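Local coordinates for conserved uncharacterized protein (predicted phosphoesterase COG0622) (Streptococcus pneumoniae, PDB 3CK2), which probably hydrolyses phosphoester bonds at a two-manganese centre, as in other calcineurin-like phosphoesterases, although its substrate is not known, at residues M12-H16 with G112-V116; E142-R147 with D158-H164; Y67-L71 with Q82-F88. One frame throughout, in Å; residues are numbered along the deposited sequence.

Contact 1: M12-H16 with G112-V116; sequences MSDSH and GHLHV. With MN (manganese (II) ion), chain B.
The His115 ring carries CB of Asp14 over one face, in a CH-pi contact 3.9 Å from CB to the ring centroid. At the edge of the same ring, near its plane, stands NE2 of His16. The two imidazoles meet rim to rim, and neither lies over the face of the other; their planes are 44° apart. A manganese ion lies between these groups. Asp14 OD1 binds it at 2.1 Å, His16 NE2 at 2.3 Å and His115 NE2 at 2.2 Å. Waters 2 and 3 are also ligands, and Asp41 completes the site. Asp14 CG lies anti to the carbonyl carbon (chi1 -68°), which brings the carboxylate to the metal. Asp14 OD1 and His115 NE2 are close because they share the metal, not through a hydrogen bond.

The other carboxylate oxygen faces protein and solvent donors. His113 N gives a hydrogen bond to the syn lone pair of Asp14 OD2, 3.0 Å long with an N-H...O angle of 147°. Ser13 OG donates to the same Asp14 OD2 at 2.6 Å, but from above the carboxylate plane. Water 1 links OD2 to His115 N. Water 2 donates to His113 O.

His16 ND1 is anchored to Glu43 and His115 ND1 to Gln135 O. His113 binds the second manganese through ND1, with Asp41, Asn60 and His84. The two loops thus supply three of the four protein ligands of one ion and one of the other. Asp14 divides its work: one oxygen holds the metal, and the hydrogen bonds to the other fix the rotation of the carboxylate.

Contact 2: E142-R147 with D158-H164; sequences ECLYAR and DFLTRDH. With SRT (S,R meso-tartaric acid), chain F.
This contact belongs to the beta hairpin of strands 145-150 and 154-160, within the six-stranded mixed sheet. Tyr145 pairs with Leu160 and Arg147 with Asp158 as antiparallel hydrogen-bonded pairs; Ala146 and Phe159 form the non-hydrogen-bonded pair between them. Leu160 N donates to Tyr145 O at 2.7 Å, and Tyr145 N returns a bond to Leu160 O. Two more backbone bonds join Arg147 and Asp158.

On the sheet face that bears Tyr145 and Leu160, Leu160 CB sits over one face of the Tyr145 ring, 3.9 Å from its centroid and 16° off the normal. Leu160 CD2 reaches Tyr145 CE1 at 3.5 Å. With CG between the backbone N and the carbonyl carbon (chi1 65°), the Tyr145 ring lies over Leu160 and reaches the turn at His164. Tyr145 OH shares a 2.7 Å hydrogen bond with His164 ND1, and the two rings meet rim to rim. That OH is also hydrogen-bonded to Tyr29 OH of helix 19-29, and Glu24 of the same helix holds His164 NE2.

Arg147 and Asp158 run side by side. Arg147 NH2 makes a salt bridge to Asp158 OD2 at 3.1 Å. The acceptor lies in the guanidinium plane, but the arginine comes from above the carboxylate plane. Water 5 accepts from Arg147 NE and can donate to OD2. Beyond the strand ends, Cys143 CB packs on Arg162 CD at 3.3 Å, and Arg162 is bound by Asp18 and Ile133 O.

Asp158 OD1 is hydrogen-bonded to Ser171 OG. Asp158 OD1 also lies 2.2 Å from O2 of the bound meso-tartaric acid, a doubtful approach. The salt bridge from Arg147 would probably favour the carboxylate form of Asp158 and hold its OD2 side.

Contact 3: Y67-L71 with Q82-F88; sequences YPERL and QTHGHLF
Thr83 OG1 donates to Glu69 O over 3.0 Å, tilted 29° from the carbonyl plane. OG1 stands anti to the backbone N of Thr83 (chi1 -163°), which turns it to the loop before strand 70-75. A backbone bond runs from Leu71 N to Gln82 O, 3.0 Å. It belongs to the antiparallel hydrogen-bonded pair of Leu71 and Gln82. Arg70 CA also sends a CA-H...O contact to Gln82 O at 3.3 Å.

Waters extend the polar links. Water 6 donates to Glu69 O and accepts from His84 N, so Glu69 O receives two donors. Water 8 donates to Gln82 OE1, and weakly to Leu71 O. Water 7 accepts from Arg70 NH2 in the guanidinium plane.

Three side-chain pairs pack. Phe88 CZ lies over one face of the Arg70 guanidinium, 3.6 Å from NH2; the two planes are 41° apart. The extended Arg70 chain carries its head out to this ring. Leu87 CD1 lies against the stem and carboxylate of Glu69, 3.3 Å from CD, and the two side chains cross at about a right angle. Leu71 and Gln82 run side by side, with Leu71 CD2 3.7 Å from Gln82 OE1.

The contact closes the open end of the hairpin 70-75/78-83, at one edge of the five-stranded sheet. Helix 95-103 covers the side of Thr83, Arg70 and Phe88: its Trp100 makes a cation-pi contact with Arg70 and meets the Phe88 ring. Gln82 NE2 reaches Arg55 O of strand 54-56 in the other sheet. Just beyond strand 78-83, His84 binds manganese, with ND1 held by Asn39 O.

From the N terminus, strand 7-12 of the six-stranded sheet leads into 12-16, the first half of contact 1. The chain runs through helix 19-29 and strands 35-38 and 54-56 before reaching contact 3. That contact closes a short hairpin loop, nested inside the long one that 112-116 closes. The two touch: Gly112 N probably bonds to His84 O, bringing both metal-binding regions together. Because 112-116 lies between strands 108-110 and 117-122 of the five-stranded sheet, contact 1 joins the two sheets. Contact 2 follows in series and closes a second hairpin, in the six-stranded sheet; Met12 packs on its Tyr145. Contacts 2 and 3 lie on opposite sides of the chain's centre, with centres about 22 Å apart.

Contact 1: M12-H16 with G112-V116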
# COMPACT_ATOMS: atom_id res chain seq x y z
N MSE A 12 3.20 2.23 1.57
CA MSE A 12 3.87 1.64 2.75
C MSE A 12 2.84 1.20 3.79
O MSE A 12 1.66 1.40 3.61
CB MSE A 12 4.88 2.63 3.35
CG MSE A 12 4.21 3.87 3.89
SE MSE A 12 5.43 5.15 4.69
CE MSE A 12 4.36 6.74 4.31
N SER A 13 3.30 0.58 4.87
CA SER A 13 2.42 -0.03 5.84
C SER A 13 3.17 -0.55 7.03
O SER A 13 4.33 -0.95 6.92
CB SER A 13 1.66 -1.22 5.23
OG SER A 13 0.57 -1.63 6.02
N ASP A 14 2.46 -0.59 8.17
CA ASP A 14 2.92 -1.32 9.36
C ASP A 14 4.30 -0.79 9.80
O ASP A 14 5.27 -1.54 10.02
CB ASP A 14 2.93 -2.83 9.11
CG ASP A 14 1.53 -3.41 8.96
OD1 ASP A 14 0.93 -3.81 10.01
OD2 ASP A 14 1.04 -3.51 7.78
N SER A 15 4.31 0.54 9.98
CA SER A 15 5.45 1.34 10.41
C SER A 15 5.66 1.35 11.95
O SER A 15 6.75 1.58 12.41
CB SER A 15 5.33 2.76 9.84
OG SER A 15 4.03 3.29 9.99
N HIS A 16 4.60 1.12 12.71
CA HIS A 16 4.65 0.74 14.13
C HIS A 16 5.48 1.66 15.02
O HIS A 16 6.44 1.24 15.69
CB HIS A 16 5.06 -0.74 14.29
CG HIS A 16 3.93 -1.69 13.98
ND1 HIS A 16 2.87 -1.89 14.84
CD2 HIS A 16 3.68 -2.43 12.89
CE1 HIS A 16 2.02 -2.73 14.29
NE2 HIS A 16 2.48 -3.07 13.10
N GLY A 112 -2.42 -4.17 4.19
CA GLY A 112 -1.30 -4.34 5.08
C GLY A 112 -1.51 -5.57 5.96
O GLY A 112 -1.81 -6.66 5.46
N HIS A 113 -1.27 -5.41 7.26
CA HIS A 113 -1.61 -6.37 8.30
C HIS A 113 -0.63 -7.54 8.40
O HIS A 113 -0.17 -7.85 9.52
CB HIS A 113 -3.08 -6.81 8.21
CG HIS A 113 -3.57 -7.58 9.39
ND1 HIS A 113 -3.46 -7.12 10.69
CD2 HIS A 113 -4.17 -8.79 9.48
CE1 HIS A 113 -3.95 -8.02 11.52
NE2 HIS A 113 -4.38 -9.04 10.81
N LEU A 114 -0.29 -8.17 7.26
CA LEU A 114 0.56 -9.40 7.22
C LEU A 114 2.08 -9.19 7.40
O LEU A 114 2.79 -10.11 7.78
CB LEU A 114 0.28 -10.18 5.95
CG LEU A 114 -1.20 -10.56 5.71
CD1 LEU A 114 -1.32 -11.29 4.41
CD2 LEU A 114 -1.85 -11.41 6.85
N HIS A 115 2.55 -7.96 7.13
CA HIS A 115 3.97 -7.62 7.19
C HIS A 115 4.80 -8.44 6.19
O HIS A 115 5.99 -8.64 6.39
CB HIS A 115 4.55 -7.82 8.61
CG HIS A 115 3.95 -6.96 9.68
ND1 HIS A 115 4.68 -6.55 10.79
CD2 HIS A 115 2.69 -6.49 9.88
CE1 HIS A 115 3.90 -5.85 11.59
NE2 HIS A 115 2.69 -5.78 11.06
N VAL A 116 4.15 -8.90 5.11
CA VAL A 116 4.78 -9.72 4.08
C VAL A 116 4.59 -9.03 2.72
O VAL A 116 3.45 -8.81 2.29
CB VAL A 116 4.19 -11.20 4.06
CG1 VAL A 116 4.75 -11.99 2.88
CG2 VAL A 116 4.50 -11.95 5.38
MN MN B . 1.06 -4.54 11.97
O HOH W 1 1.87 -5.49 5.82
O HOH W 2 -0.31 -6.23 11.61
O HOH W 3 1.12 -5.54 13.93

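Contact 2: E142-R147 with D158-H164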
# COMPACT_ATOMS: atom_id res chain seq x y z
N GLU A 142 13.91 -7.89 5.43
CA GLU A 142 14.30 -6.51 5.13
C GLU A 142 13.01 -5.66 5.22
O GLU A 142 11.94 -6.09 4.78
CB GLU A 142 14.90 -6.49 3.71
CG GLU A 142 15.36 -5.14 3.16
CD GLU A 142 16.57 -4.55 3.86
OE1 GLU A 142 17.19 -5.24 4.68
OE2 GLU A 142 16.90 -3.38 3.60
N CYS A 143 13.14 -4.48 5.81
CA CYS A 143 12.05 -3.51 5.85
C CYS A 143 11.84 -2.97 4.43
O CYS A 143 12.82 -2.61 3.72
CB CYS A 143 12.40 -2.37 6.79
SG CYS A 143 12.49 -2.82 8.52
N LEU A 144 10.58 -2.95 4.01
CA LEU A 144 10.23 -2.63 2.63
C LEU A 144 9.00 -1.78 2.56
O LEU A 144 8.16 -1.81 3.46
CB LEU A 144 10.00 -3.92 1.83
CG LEU A 144 11.18 -4.89 1.54
CD1 LEU A 144 10.65 -6.17 0.93
CD2 LEU A 144 12.27 -4.29 0.64
N TYR A 145 8.94 -0.98 1.50
CA TYR A 145 7.71 -0.42 0.97
C TYR A 145 7.71 -0.68 -0.55
O TYR A 145 8.62 -1.31 -1.10
CB TYR A 145 7.58 1.07 1.32
CG TYR A 145 8.61 2.00 0.71
CD1 TYR A 145 8.29 2.76 -0.40
CD2 TYR A 145 9.89 2.16 1.29
CE1 TYR A 145 9.20 3.65 -0.95
CE2 TYR A 145 10.80 3.05 0.76
CZ TYR A 145 10.46 3.79 -0.37
OH TYR A 145 11.34 4.66 -0.98
N ALA A 146 6.67 -0.21 -1.22
CA ALA A 146 6.43 -0.54 -2.64
C ALA A 146 6.19 0.71 -3.50
O ALA A 146 5.61 1.71 -3.07
CB ALA A 146 5.24 -1.57 -2.78
N ARG A 147 6.68 0.62 -4.72
CA ARG A 147 6.38 1.53 -5.82
C ARG A 147 5.61 0.79 -6.92
O ARG A 147 6.05 -0.28 -7.37
CB ARG A 147 7.67 2.09 -6.41
CG ARG A 147 7.41 3.07 -7.53
CD ARG A 147 8.69 3.63 -8.10
NE ARG A 147 9.51 2.55 -8.65
CZ ARG A 147 10.84 2.60 -8.81
NH1 ARG A 147 11.53 3.67 -8.45
NH2 ARG A 147 11.48 1.57 -9.30
N ASP A 158 7.81 -2.62 -7.85
CA ASP A 158 9.13 -2.78 -7.23
C ASP A 158 9.00 -2.62 -5.75
O ASP A 158 8.24 -1.78 -5.27
CB ASP A 158 10.09 -1.73 -7.73
CG ASP A 158 10.51 -1.98 -9.16
OD1 ASP A 158 11.15 -3.02 -9.48
OD2 ASP A 158 10.16 -1.13 -9.98
N PHE A 159 9.76 -3.42 -5.01
CA PHE A 159 9.86 -3.23 -3.57
C PHE A 159 11.16 -2.52 -3.21
O PHE A 159 12.19 -2.81 -3.76
CB PHE A 159 9.70 -4.56 -2.85
CG PHE A 159 8.33 -5.15 -3.00
CD1 PHE A 159 7.35 -4.89 -2.08
CD2 PHE A 159 8.03 -5.96 -4.08
CE1 PHE A 159 6.11 -5.44 -2.24
CE2 PHE A 159 6.79 -6.53 -4.23
CZ PHE A 159 5.83 -6.25 -3.32
N LEU A 160 11.06 -1.55 -2.30
CA LEU A 160 12.14 -0.59 -2.03
C LEU A 160 12.53 -0.69 -0.58
O LEU A 160 11.70 -0.97 0.29
CB LEU A 160 11.70 0.84 -2.34
CG LEU A 160 11.82 1.42 -3.77
CD1 LEU A 160 11.37 0.49 -4.84
CD2 LEU A 160 11.01 2.70 -3.82
N THR A 161 13.81 -0.49 -0.32
CA THR A 161 14.32 -0.56 1.01
C THR A 161 14.14 0.80 1.66
O THR A 161 13.68 1.77 1.03
CB THR A 161 15.81 -0.97 1.05
OG1 THR A 161 16.62 0.08 0.55
CG2 THR A 161 16.06 -2.29 0.28
N ARG A 162 14.49 0.86 2.95
CA ARG A 162 14.47 2.12 3.70
C ARG A 162 15.50 3.14 3.23
O ARG A 162 15.46 4.31 3.67
CB ARG A 162 14.62 1.82 5.21
CG ARG A 162 13.31 1.27 5.78
CD ARG A 162 13.43 0.78 7.23
NE ARG A 162 13.77 1.85 8.15
CZ ARG A 162 13.00 2.32 9.11
NH1 ARG A 162 11.84 1.78 9.35
NH2 ARG A 162 13.43 3.30 9.88
N ASP A 163 16.40 2.70 2.35
CA ASP A 163 17.30 3.61 1.64
C ASP A 163 16.82 3.91 0.23
O ASP A 163 17.52 4.58 -0.53
CB ASP A 163 18.74 3.05 1.62
CG ASP A 163 19.39 3.05 3.00
OD1 ASP A 163 18.83 3.65 3.97
OD2 ASP A 163 20.47 2.46 3.11
N HIS A 164 15.63 3.41 -0.12
CA HIS A 164 14.90 3.78 -1.33
C HIS A 164 15.54 3.16 -2.57
O HIS A 164 15.53 3.73 -3.67
CB HIS A 164 14.82 5.31 -1.46
CG HIS A 164 14.49 6.01 -0.18
ND1 HIS A 164 13.28 5.85 0.46
CD2 HIS A 164 15.22 6.84 0.61
CE1 HIS A 164 13.28 6.56 1.57
NE2 HIS A 164 14.45 7.16 1.69
O1 SRT F . 12.60 -4.21 -13.16
O11 SRT F . 14.11 -5.62 -12.37
C1 SRT F . 13.57 -4.49 -12.40
C2 SRT F . 14.07 -3.41 -11.47
O2 SRT F . 12.94 -2.92 -10.75
C3 SRT F . 14.71 -2.20 -12.16
O3 SRT F . 15.13 -2.54 -13.50
C4 SRT F . 15.87 -1.62 -11.37
O4 SRT F . 16.41 -0.56 -11.77
O41 SRT F . 16.27 -2.18 -10.31
O HOH W 4 15.15 -1.55 4.38
O HOH W 5 7.78 0.33 -9.89

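Contact 3: Y67-L71 with Q82-F88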
# COMPACT_ATOMS: atom_id res chain seq x y z
N TYR A 67 -9.11 7.39 11.77
CA TYR A 67 -8.65 6.76 10.56
C TYR A 67 -9.83 6.03 9.94
O TYR A 67 -10.59 5.37 10.66
CB TYR A 67 -7.52 5.75 10.81
CG TYR A 67 -6.18 6.34 11.18
CD1 TYR A 67 -5.44 7.09 10.27
CD2 TYR A 67 -5.60 6.07 12.43
CE1 TYR A 67 -4.18 7.61 10.61
CE2 TYR A 67 -4.35 6.56 12.79
CZ TYR A 67 -3.64 7.34 11.87
OH TYR A 67 -2.40 7.80 12.23
N PRO A 68 -9.98 6.11 8.59
CA PRO A 68 -11.02 5.30 7.97
C PRO A 68 -10.60 3.82 7.87
O PRO A 68 -9.42 3.51 7.69
CB PRO A 68 -11.16 5.93 6.57
CG PRO A 68 -9.78 6.38 6.26
CD PRO A 68 -9.22 6.89 7.59
N GLU A 69 -11.57 2.93 7.98
CA GLU A 69 -11.36 1.51 7.72
C GLU A 69 -11.02 1.17 6.27
O GLU A 69 -10.20 0.30 6.01
CB GLU A 69 -12.58 0.72 8.11
CG GLU A 69 -12.72 0.61 9.61
CD GLU A 69 -14.01 -0.08 10.06
OE1 GLU A 69 -14.79 -0.59 9.21
OE2 GLU A 69 -14.20 -0.11 11.27
N ARG A 70 -11.68 1.84 5.35
CA ARG A 70 -11.47 1.68 3.92
C ARG A 70 -11.34 3.04 3.31
O ARG A 70 -11.92 4.01 3.78
CB ARG A 70 -12.67 0.99 3.25
CG ARG A 70 -13.17 -0.27 3.92
CD ARG A 70 -14.48 -0.75 3.27
NE ARG A 70 -14.97 -1.94 3.95
CZ ARG A 70 -15.99 -2.72 3.52
NH1 ARG A 70 -16.65 -2.48 2.39
NH2 ARG A 70 -16.35 -3.79 4.24
N LEU A 71 -10.61 3.10 2.22
CA LEU A 71 -10.46 4.36 1.47
C LEU A 71 -10.43 4.02 -0.01
O LEU A 71 -9.71 3.09 -0.44
CB LEU A 71 -9.19 5.09 1.91
CG LEU A 71 -9.05 6.60 1.87
CD1 LEU A 71 -10.25 7.33 2.49
CD2 LEU A 71 -7.69 6.98 2.56
N GLN A 82 -8.24 0.44 -0.64
CA GLN A 82 -7.23 0.40 0.38
C GLN A 82 -7.86 0.05 1.72
O GLN A 82 -8.85 0.67 2.14
CB GLN A 82 -6.61 1.78 0.47
CG GLN A 82 -5.43 1.90 1.34
CD GLN A 82 -4.98 3.33 1.53
OE1 GLN A 82 -5.66 4.29 1.11
NE2 GLN A 82 -3.84 3.49 2.19
N THR A 83 -7.28 -0.92 2.39
CA THR A 83 -7.73 -1.32 3.72
C THR A 83 -6.56 -1.95 4.43
O THR A 83 -5.58 -2.32 3.78
CB THR A 83 -8.97 -2.30 3.63
OG1 THR A 83 -9.63 -2.37 4.89
CG2 THR A 83 -8.59 -3.70 3.19
N HIS A 84 -6.60 -2.04 5.76
CA HIS A 84 -5.54 -2.76 6.48
C HIS A 84 -5.58 -4.25 6.20
O HIS A 84 -4.60 -4.82 5.76
CB HIS A 84 -5.57 -2.47 7.97
CG HIS A 84 -4.37 -2.96 8.72
ND1 HIS A 84 -3.11 -2.45 8.50
CD2 HIS A 84 -4.25 -3.87 9.72
CE1 HIS A 84 -2.25 -3.03 9.34
NE2 HIS A 84 -2.92 -3.89 10.09
N GLY A 85 -6.71 -4.88 6.43
CA GLY A 85 -6.92 -6.31 6.08
C GLY A 85 -7.54 -7.14 7.19
O GLY A 85 -8.19 -8.12 6.92
N HIS A 86 -7.38 -6.70 8.43
CA HIS A 86 -7.89 -7.40 9.60
C HIS A 86 -9.41 -7.54 9.62
O HIS A 86 -9.95 -8.54 10.15
CB HIS A 86 -7.38 -6.74 10.90
CG HIS A 86 -7.87 -5.34 11.12
ND1 HIS A 86 -7.52 -4.30 10.29
CD2 HIS A 86 -8.60 -4.78 12.12
CE1 HIS A 86 -8.06 -3.18 10.74
NE2 HIS A 86 -8.71 -3.44 11.86
N LEU A 87 -10.09 -6.55 9.05
CA LEU A 87 -11.52 -6.56 9.02
C LEU A 87 -12.03 -7.47 7.91
O LEU A 87 -13.23 -7.68 7.85
CB LEU A 87 -12.11 -5.14 8.85
CG LEU A 87 -11.73 -4.13 9.94
CD1 LEU A 87 -12.13 -2.71 9.53
CD2 LEU A 87 -12.34 -4.54 11.29
N PHE A 88 -11.12 -7.99 7.06
CA PHE A 88 -11.48 -8.95 6.00
C PHE A 88 -10.97 -10.37 6.32
O PHE A 88 -11.09 -11.28 5.53
CB PHE A 88 -10.95 -8.46 4.63
CG PHE A 88 -11.69 -7.25 4.11
CD1 PHE A 88 -12.79 -7.39 3.29
CD2 PHE A 88 -11.34 -5.96 4.52
CE1 PHE A 88 -13.50 -6.28 2.83
CE2 PHE A 88 -12.05 -4.86 4.08
CZ PHE A 88 -13.13 -5.03 3.23
O HOH W 6 -8.51 -0.97 7.71
O HOH W 7 -15.36 -5.31 6.49
O HOH W 8 -7.30 4.65 -1.22